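Local coordinates for RNA-binding protein HI_1333 (Haemophilus influenzae, PDB 1JO0) that probably binds RNA through its CRM (CRS1/YhbY) domain, although its precise cellular role has not been established, at residues E36-N39 with A40-H44. Sequence-based numbering, arbitrary orientation. Where two conformers were deposited one is given.
Sequences EIEN and ALNHH
N39 and H43, one turn apart on the outer surface of helix 31-44, meet where the amide oxygen of N39 approaches the rim of the imidazole. N39 OD1 lies 3.2 Å from H43 CD2, and the amide and ring planes are turned 76° against each other. With CG anti to the backbone N (chi1 -179°), the N39 amide extends alongside the following turn, which brings OD1 up to that ring edge. OD1 also accepts a hydrogen bond from a water, 2.8 Å away. A second water donates to E38 OE2 at 2.8 Å, and the same carboxylate oxygen forms a salt bridge with R86. N42 adopts two conformers; in one of them its side chain is weakly linked to the first water and to R86, while its unusually short approach to the second water is doubtful. On the buried side, I37 and L41 run side by side, I37 CG2 lying 4.2 Å from L41 CD1. Regular i to i+4 backbone bonds hold these turns in place, including L41 N to I37 O at 2.9 Å. This helix connects parallel strands 22-24 and 46-51 in a beta-alpha-beta unit; I37, A40 and L41 pack on I47, while I37 and L41 also meet T70 of helix 56-70.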
ATOM      1  N   GLU A  36       0.234   7.646  -9.012  1.00 21.27           N
ATOM      2  CA  GLU A  36      -1.078   7.086  -8.691  1.00 19.83           C
ATOM      3  C   GLU A  36      -1.037   6.599  -7.242  1.00 16.55           C
ATOM      4  O   GLU A  36      -2.002   6.811  -6.528  1.00 17.71           O
ATOM      5  CB  GLU A  36      -1.472   5.948  -9.604  1.00 21.36           C
ATOM      6  CG  GLU A  36      -1.833   6.264 -11.071  1.00 24.92           C
ATOM      7  CD  GLU A  36      -2.101   4.933 -11.762  1.00 29.34           C
ATOM      8  OE1 GLU A  36      -1.379   4.529 -12.690  1.00 37.40           O
ATOM      9  OE2 GLU A  36      -3.074   4.263 -11.334  1.00 29.09           O
ATOM     10  N   ILE A  37       0.061   5.983  -6.824  1.00 17.43           N
ATOM     11  CA  ILE A  37       0.158   5.494  -5.438  1.00 15.91           C
ATOM     12  C   ILE A  37       0.191   6.676  -4.499  1.00 16.77           C
ATOM     13  O   ILE A  37      -0.505   6.664  -3.460  1.00 17.86           O
ATOM     14  CB  ILE A  37       1.363   4.560  -5.277  1.00 15.90           C
ATOM     15  CG1 ILE A  37       1.154   3.273  -6.102  1.00 17.72           C
ATOM     16  CG2 ILE A  37       1.593   4.213  -3.832  1.00 17.30           C
ATOM     17  CD1 ILE A  37       2.402   2.409  -6.213  1.00 20.03           C
ATOM     18  N   GLU A  38       0.945   7.700  -4.787  1.00 18.30           N
ATOM     19  CA  GLU A  38       0.935   8.891  -3.929  1.00 18.64           C
ATOM     20  C   GLU A  38      -0.450   9.508  -3.793  1.00 18.71           C
ATOM     21  O   GLU A  38      -0.875   9.858  -2.719  1.00 19.17           O
ATOM     22  CB  GLU A  38       1.831   9.968  -4.526  1.00 20.37           C
ATOM     23  CG  GLU A  38       3.242   9.836  -4.112  1.00 26.49           C
ATOM     24  CD  GLU A  38       3.504  10.166  -2.637  1.00 28.51           C
ATOM     25  OE1 GLU A  38       4.457   9.579  -2.118  1.00 28.99           O
ATOM     26  OE2 GLU A  38       2.819  10.987  -2.001  1.00 27.12           O
ATOM     27  N   ASN A  39      -1.143   9.633  -4.919  1.00 18.74           N
ATOM     28  CA  ASN A  39      -2.470  10.199  -4.956  1.00 19.40           C
ATOM     29  C   ASN A  39      -3.385   9.385  -4.061  1.00 18.86           C
ATOM     30  O   ASN A  39      -4.195   9.876  -3.289  1.00 19.78           O
ATOM     31  CB  ASN A  39      -2.965  10.255  -6.391  1.00 22.08           C
ATOM     32  CG  ASN A  39      -4.353  10.860  -6.477  1.00 22.10           C
ATOM     33  OD1 ASN A  39      -4.602  12.001  -6.079  1.00 23.38           O
ATOM     34  ND2 ASN A  39      -5.274  10.090  -7.024  1.00 27.57           N
ATOM     35  N   ALA A  40      -3.322   8.070  -4.210  1.00 17.58           N
ATOM     36  CA  ALA A  40      -4.169   7.153  -3.468  1.00 16.83           C
ATOM     37  C   ALA A  40      -3.894   7.202  -1.971  1.00 15.31           C
ATOM     38  O   ALA A  40      -4.791   7.244  -1.138  1.00 16.63           O
ATOM     39  CB  ALA A  40      -3.980   5.750  -4.036  1.00 18.75           C
ATOM     40  N   LEU A  41      -2.628   7.230  -1.568  1.00 15.12           N
ATOM     41  CA  LEU A  41      -2.261   7.415  -0.186  1.00 14.93           C
ATOM     42  C   LEU A  41      -2.818   8.711   0.365  1.00 16.42           C
ATOM     43  O   LEU A  41      -3.352   8.762   1.474  1.00 16.53           O
ATOM     44  CB  LEU A  41      -0.763   7.377   0.038  1.00 15.31           C
ATOM     45  CG  LEU A  41      -0.079   6.021  -0.130  1.00 14.50           C
ATOM     46  CD1 LEU A  41       1.445   6.211  -0.153  1.00 17.42           C
ATOM     47  CD2 LEU A  41      -0.460   5.022   0.940  1.00 15.33           C
ATOM     48  N   ASN A  42      -2.690   9.786  -0.387  1.00 17.18           N
ATOM     49  CA  ASN A  42      -3.163  11.088   0.038  1.00 17.51           C
ATOM     50  C   ASN A  42      -4.656  11.100   0.317  1.00 18.31           C
ATOM     51  O   ASN A  42      -5.061  11.626   1.359  1.00 22.17           O
ATOM     52  CB  ASN A  42      -2.849  12.152  -1.003  0.65 19.10           C
ATOM     53  CG  ASN A  42      -1.396  12.587  -0.883  0.65 19.49           C
ATOM     54  OD1 ASN A  42      -0.749  12.356   0.140  0.65 22.17           O
ATOM     55  ND2 ASN A  42      -1.025  13.192  -1.991  0.65 23.20           N
ATOM     56  N   HIS A  43      -5.439  10.539  -0.627  1.00 17.71           N
ATOM     57  CA  HIS A  43      -6.885  10.583  -0.431  1.00 18.19           C
ATOM     58  C   HIS A  43      -7.376   9.522   0.537  1.00 18.11           C
ATOM     59  O   HIS A  43      -8.315   9.774   1.294  1.00 18.69           O
ATOM     60  CB  HIS A  43      -7.624  10.422  -1.759  1.00 21.01           C
ATOM     61  CG  HIS A  43      -7.435  11.650  -2.615  1.00 26.87           C
ATOM     62  ND1 HIS A  43      -7.977  12.844  -2.274  1.00 30.91           N
ATOM     63  CD2 HIS A  43      -6.693  11.847  -3.723  1.00 27.97           C
ATOM     64  CE1 HIS A  43      -7.638  13.750  -3.166  1.00 33.65           C
ATOM     65  NE2 HIS A  43      -6.850  13.170  -4.070  1.00 28.98           N
ATOM     66  N   HIS A  44      -6.773   8.316   0.496  1.00 16.52           N
ATOM     67  CA  HIS A  44      -7.383   7.191   1.185  1.00 15.63           C
ATOM     68  C   HIS A  44      -6.660   6.733   2.455  1.00 14.79           C
ATOM     69  O   HIS A  44      -7.322   6.061   3.265  1.00 16.03           O
ATOM     70  CB  HIS A  44      -7.454   5.965   0.253  1.00 16.10           C
ATOM     71  CG  HIS A  44      -8.280   6.271  -0.951  1.00 20.78           C
ATOM     72  ND1 HIS A  44      -9.637   6.452  -0.869  1.00 23.05           N
ATOM     73  CD2 HIS A  44      -7.931   6.392  -2.249  1.00 26.58           C
ATOM     74  CE1 HIS A  44     -10.123   6.687  -2.091  1.00 28.20           C
ATOM     75  NE2 HIS A  44      -9.101   6.648  -2.942  1.00 28.77           N
TER
HETATM   76  O   HOH W   1       1.395  13.334  -2.402  1.00 41.64           O
HETATM   77  O   HOH W   2      -3.188  13.808  -4.531  1.00 26.68           O